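Local coordinates for protein aldehyde dehydrogenase (Listeria monocytogenes, PDB 3K9D) that probably oxidises aldehyde or oxo groups with NAD or NADP as electron acceptor, as a member of the aldehyde dehydrogenase family, at residues 113-118 / 193-198; 141-146 / 172-177. All blocks are in the same frame, centred on the assembly; numbering follows the deposited sequence.

Both contacts lie in one mixed beta-sheet, their centres about 10 Å apart. Along the chain the order is 113-118, 141-146, 172-177, 193-198, so contact 2 lies within the chain between the two segments of contact 1. In the sheet, strand 102-116 has strand 138-143 as one parallel neighbour and strand 192-197 as another, and strand 172-174 pairs with 138-143 on its other side from 102-116. The two contacts meet where Gly114 O probably accepts a hydrogen bond from Ser142 N, and Ser142 O one from Ile116 N. Helices 121-134, 148-164 and 180-188 link these strands, an alternation consistent with the Rossmann-like coenzyme-binding domain of aldehyde dehydrogenases.

Contact 1 (113-118 / 193-198); sequences AGLIPS and AVILAT
With its first torsion at -50° for OG1, Thr198 carries CG2 anti to its own N and lays that methyl against the ring of Pro117, CG2 to CG 3.8 Å. The Leu115 branch is set by chi1 -51°, which places CG opposite the carbonyl carbon; CD1 thereby lies 3.9 Å from Ala197 CA, while CG meets CG2 of Ile195 at 4.1 Å. Three backbone hydrogen bonds tie the strands. Ala113 N donates to Val194 O (2.9 Å), Ala113 O accepts from Leu196 N at 2.7 Å, and Leu115 N reaches Leu196 O at 2.9 Å in a nearly straight bond. Ala113 O also receives a CA-H contact from Ile195 CA, 3.4 Å away. The two short strand segments run parallel, with 12° between their directions, as neighbours in an alpha/beta sheet consistent with the Rossmann-like coenzyme domain of the family. Ala113, Leu115, Ile195 and Ala197 share the face covered by helices 180-188 and 201-207, where Leu115 touches Thr183 and Met203. Leu196 points to the other face; NZ of Lys128, from helix 121-134, adds a weak hydrogen bond to Leu196 O. Beyond Leu196 the strands part, and the carbonyl oxygens of Leu115 and Thr198, both acceptors, end up near each other. Side-chain packing takes over there: Pro117 and Thr198 cross at a slant, with CB of Thr198 leaning on Leu115 O. OG1 of Thr198 hydrogen-bonds with Lys128 NZ and Thr419 OG1.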
loop_
_atom_site.group_PDB
_atom_site.type_symbol
_atom_site.label_atom_id
_atom_site.label_comp_id
_atom_site.label_asym_id
_atom_site.label_seq_id
_atom_site.Cartn_x
_atom_site.Cartn_y
_atom_site.Cartn_z
ATOM N N ALA A 113 0.955 -7.528 -11.852
ATOM C CA ALA A 113 0.585 -8.936 -11.855
ATOM C C ALA A 113 -0.866 -9.050 -11.411
ATOM O O ALA A 113 -1.207 -8.740 -10.265
ATOM C CB ALA A 113 1.481 -9.730 -10.948
ATOM N N GLY A 114 -1.721 -9.459 -12.343
ATOM C CA GLY A 114 -3.138 -9.652 -12.056
ATOM C C GLY A 114 -3.473 -11.118 -11.845
ATOM O O GLY A 114 -3.364 -11.929 -12.763
ATOM N N LEU A 115 -3.886 -11.455 -10.632
ATOM C CA LEU A 115 -4.376 -12.797 -10.336
ATOM C C LEU A 115 -5.873 -12.815 -10.610
ATOM O O LEU A 115 -6.611 -12.015 -10.029
ATOM C CB LEU A 115 -4.092 -13.188 -8.873
ATOM C CG LEU A 115 -2.647 -13.020 -8.346
ATOM C CD1 LEU A 115 -2.456 -13.663 -6.984
ATOM C CD2 LEU A 115 -1.639 -13.575 -9.302
ATOM N N ILE A 116 -6.303 -13.728 -11.483
ATOM C CA ILE A 116 -7.721 -13.832 -11.915
ATOM C C ILE A 116 -8.415 -15.092 -11.376
ATOM O O ILE A 116 -8.014 -16.203 -11.717
ATOM C CB ILE A 116 -7.830 -13.864 -13.467
ATOM C CG1 ILE A 116 -7.099 -12.677 -14.094
ATOM C CG2 ILE A 116 -9.295 -13.923 -13.914
ATOM C CD1 ILE A 116 -7.607 -11.336 -13.619
ATOM N N PRO A 117 -9.483 -14.922 -10.573
ATOM C CA PRO A 117 -10.199 -16.080 -10.039
ATOM C C PRO A 117 -11.161 -16.676 -11.088
ATOM O O PRO A 117 -11.578 -15.976 -12.019
ATOM C CB PRO A 117 -10.982 -15.484 -8.868
ATOM C CG PRO A 117 -11.317 -14.084 -9.336
ATOM C CD PRO A 117 -10.106 -13.647 -10.153
ATOM N N SER A 118 -11.513 -17.950 -10.935
ATOM C CA SER A 118 -12.458 -18.611 -11.857
ATOM C C SER A 118 -13.910 -18.165 -11.648
ATOM O O SER A 118 -14.768 -18.445 -12.485
ATOM C CB SER A 118 -12.368 -20.139 -11.749
ATOM O OG SER A 118 -12.681 -20.584 -10.429
ATOM N N ALA A 193 6.048 -5.041 -10.509
ATOM C CA ALA A 193 5.995 -3.868 -9.628
ATOM C C ALA A 193 4.941 -3.950 -8.530
ATOM O O ALA A 193 5.084 -3.341 -7.448
ATOM C CB ALA A 193 5.775 -2.627 -10.444
ATOM N N VAL A 194 3.876 -4.690 -8.819
ATOM C CA VAL A 194 2.735 -4.782 -7.922
ATOM C C VAL A 194 1.942 -6.053 -8.222
ATOM O O VAL A 194 1.972 -6.564 -9.343
ATOM C CB VAL A 194 1.836 -3.498 -7.980
ATOM C CG1 VAL A 194 0.953 -3.496 -9.228
ATOM C CG2 VAL A 194 0.997 -3.320 -6.690
ATOM N N ILE A 195 1.266 -6.576 -7.203
ATOM C CA ILE A 195 0.356 -7.700 -7.387
ATOM C C ILE A 195 -1.060 -7.266 -7.043
ATOM O O ILE A 195 -1.305 -6.784 -5.933
ATOM C CB ILE A 195 0.746 -8.935 -6.513
ATOM C CG1 ILE A 195 2.199 -9.326 -6.758
ATOM C CG2 ILE A 195 -0.198 -10.132 -6.794
ATOM C CD1 ILE A 195 2.837 -10.038 -5.615
ATOM N N LEU A 196 -1.980 -7.430 -8.002
ATOM C CA LEU A 196 -3.418 -7.422 -7.705
ATOM C C LEU A 196 -3.865 -8.847 -7.404
ATOM O O LEU A 196 -4.002 -9.687 -8.298
ATOM C CB LEU A 196 -4.240 -6.823 -8.837
ATOM C CG LEU A 196 -3.968 -5.352 -9.159
ATOM C CD1 LEU A 196 -4.720 -4.894 -10.410
ATOM C CD2 LEU A 196 -4.332 -4.513 -7.968
ATOM N N ALA A 197 -4.070 -9.099 -6.123
ATOM C CA ALA A 197 -4.219 -10.447 -5.608
ATOM C C ALA A 197 -5.693 -10.747 -5.369
ATOM O O ALA A 197 -6.187 -10.607 -4.255
ATOM C CB ALA A 197 -3.414 -10.598 -4.317
ATOM N N THR A 198 -6.389 -11.142 -6.431
ATOM C CA THR A 198 -7.799 -11.533 -6.337
ATOM C C THR A 198 -7.914 -13.065 -6.315
ATOM O O THR A 198 -7.598 -13.747 -7.299
ATOM C CB THR A 198 -8.637 -10.926 -7.482
ATOM O OG1 THR A 198 -8.370 -9.520 -7.575
ATOM C CG2 THR A 198 -10.131 -11.132 -7.239
#

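Contact 2 (141-146 / 172-177)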
loop_
_atom_site.group_PDB
_atom_site.type_symbol
_atom_site.label_atom_id
_atom_site.label_comp_id
_atom_site.label_asym_id
_atom_site.label_seq_id
_atom_site.Cartn_x
_atom_site.Cartn_y
_atom_site.Cartn_z
ATOM N N PHE A 141 -1.305 -11.513 -16.700
ATOM C CA PHE A 141 -2.296 -12.267 -15.942
ATOM C C PHE A 141 -1.903 -13.684 -15.588
ATOM O O PHE A 141 -1.297 -14.404 -16.382
ATOM C CB PHE A 141 -3.665 -12.277 -16.652
ATOM C CG PHE A 141 -4.315 -10.917 -16.727
ATOM C CD1 PHE A 141 -4.865 -10.332 -15.592
ATOM C CD2 PHE A 141 -4.350 -10.217 -17.916
ATOM C CE1 PHE A 141 -5.463 -9.068 -15.642
ATOM C CE2 PHE A 141 -4.934 -8.954 -17.980
ATOM C CZ PHE A 141 -5.494 -8.382 -16.834
ATOM N N SER A 142 -2.294 -14.058 -14.370
ATOM C CA SER A 142 -2.290 -15.429 -13.904
ATOM C C SER A 142 -3.733 -15.950 -13.898
ATOM O O SER A 142 -4.539 -15.551 -13.052
ATOM C CB SER A 142 -1.706 -15.510 -12.490
ATOM O OG SER A 142 -1.662 -16.847 -12.064
ATOM N N PRO A 143 -4.061 -16.831 -14.857
ATOM C CA PRO A 143 -5.405 -17.407 -14.958
ATOM C C PRO A 143 -5.637 -18.569 -14.007
ATOM O O PRO A 143 -4.755 -19.405 -13.808
ATOM C CB PRO A 143 -5.472 -17.885 -16.423
ATOM C CG PRO A 143 -4.049 -18.186 -16.780
ATOM C CD PRO A 143 -3.170 -17.300 -15.939
ATOM N N HIS A 144 -6.819 -18.610 -13.404
ATOM C CA HIS A 144 -7.240 -19.791 -12.679
ATOM C C HIS A 144 -7.378 -20.871 -13.747
ATOM O O HIS A 144 -7.929 -20.596 -14.813
ATOM C CB HIS A 144 -8.559 -19.534 -11.944
ATOM C CG HIS A 144 -8.931 -20.611 -10.973
ATOM N ND1 HIS A 144 -9.259 -21.891 -11.369
ATOM C CD2 HIS A 144 -9.032 -20.597 -9.623
ATOM C CE1 HIS A 144 -9.529 -22.625 -10.304
ATOM N NE2 HIS A 144 -9.407 -21.861 -9.233
ATOM N N PRO A 145 -6.819 -22.080 -13.498
ATOM C CA PRO A 145 -6.777 -23.132 -14.521
ATOM C C PRO A 145 -8.155 -23.601 -15.002
ATOM O O PRO A 145 -8.281 -24.052 -16.143
ATOM C CB PRO A 145 -6.021 -24.278 -13.830
ATOM C CG PRO A 145 -6.125 -24.006 -12.379
ATOM C CD PRO A 145 -6.163 -22.514 -12.249
ATOM N N ASN A 146 -9.175 -23.437 -14.156
ATOM C CA ASN A 146 -10.558 -23.761 -14.518
ATOM C C ASN A 146 -11.249 -22.732 -15.411
ATOM O O ASN A 146 -12.379 -22.947 -15.851
ATOM C CB ASN A 146 -11.384 -24.040 -13.261
ATOM C CG ASN A 146 -10.931 -25.294 -12.551
ATOM O OD1 ASN A 146 -10.266 -26.148 -13.143
ATOM N ND2 ASN A 146 -11.289 -25.418 -11.284
ATOM N N ILE A 172 -0.278 -6.214 -22.651
ATOM C CA ILE A 172 -1.391 -6.974 -22.053
ATOM C C ILE A 172 -1.217 -8.440 -22.412
ATOM O O ILE A 172 -1.322 -8.817 -23.584
ATOM C CB ILE A 172 -2.785 -6.467 -22.549
ATOM C CG1 ILE A 172 -2.950 -4.971 -22.244
ATOM C CG2 ILE A 172 -3.916 -7.318 -21.943
ATOM C CD1 ILE A 172 -3.864 -4.260 -23.184
ATOM N N SER A 173 -0.917 -9.259 -21.417
ATOM C CA SER A 173 -0.602 -10.655 -21.669
ATOM C C SER A 173 -1.142 -11.575 -20.583
ATOM O O SER A 173 -1.649 -11.115 -19.563
ATOM C CB SER A 173 0.916 -10.844 -21.866
ATOM O OG SER A 173 1.640 -10.490 -20.692
ATOM N N CYS A 174 -1.009 -12.878 -20.804
ATOM C CA CYS A 174 -1.537 -13.872 -19.891
ATOM C C CYS A 174 -0.701 -15.129 -20.012
ATOM O O CYS A 174 -0.350 -15.522 -21.131
ATOM C CB CYS A 174 -2.994 -14.188 -20.276
ATOM S SG CYS A 174 -3.938 -15.224 -19.128
ATOM N N MET A 175 -0.370 -15.738 -18.868
ATOM C CA MET A 175 0.188 -17.099 -18.826
ATOM C C MET A 175 -0.750 -18.068 -19.554
ATOM O O MET A 175 -1.968 -18.055 -19.330
ATOM C CB MET A 175 0.356 -17.575 -17.378
ATOM C CG MET A 175 1.231 -16.687 -16.484
ATOM S SD MET A 175 1.073 -17.067 -14.737
ATOM C CE MET A 175 1.409 -18.827 -14.779
ATOM N N THR A 176 -0.178 -18.901 -20.418
ATOM C CA THR A 176 -0.947 -19.855 -21.211
ATOM C C THR A 176 -0.918 -21.245 -20.585
ATOM O O THR A 176 -1.740 -22.107 -20.925
ATOM C CB THR A 176 -0.443 -19.920 -22.664
ATOM O OG1 THR A 176 0.921 -20.368 -22.682
ATOM C CG2 THR A 176 -0.539 -18.546 -23.316
ATOM N N VAL A 177 0.044 -21.439 -19.680
ATOM C CA VAL A 177 0.229 -22.670 -18.907
ATOM C C VAL A 177 0.150 -22.345 -17.397
ATOM O O VAL A 177 1.135 -21.871 -16.803
ATOM C CB VAL A 177 1.608 -23.339 -19.219
ATOM C CG1 VAL A 177 1.747 -24.663 -18.474
ATOM C CG2 VAL A 177 1.813 -23.546 -20.715
#
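The Phe141 ring presents its edge to Ile172, whose CG2 lies near the ring plane, 4.4 Å from CE2, while Ser173 O approaches obliquely, 3.3 Å from CD2. Val125, Lys128 and Thr129 of helix 121-134, Val155 of helix 148-164 and Ile116 of strand 102-116 also touch Phe141. On the same side of the sheet, SG of Cys174 stands anti to its own backbone N (chi1 -171°), which brings it against both CB of Phe141 (3.9 Å) and CG of Pro143 (3.8 Å). Two backbone hydrogen bonds join the parallel strands: Phe141 N, 33° off the plane of the Ser173 carbonyl, donates to Ser173 O at 2.9 Å, and Phe141 O accepts from Met175 N at 3.0 Å. Strand 138-143, helix 148-164 and strand 172-174 form a beta-alpha-beta unit, and this contact is the pairing of its two strands. Past the bonds the segments splay. The ring of Pro143 crosses the Met175 side chain at about a right angle, CD to CB 3.8 Å, and covers Met175 O, which is buried and has no assigned hydrogen-bond partner. With chi2 extended (166°), Met175 brings SD to 3.8 Å from Ser142 OG. That hydroxyl finds its hydrogen-bond partner in Thr183 of helix 180-188, and Met175 also packs on Val14 of helix 6-28.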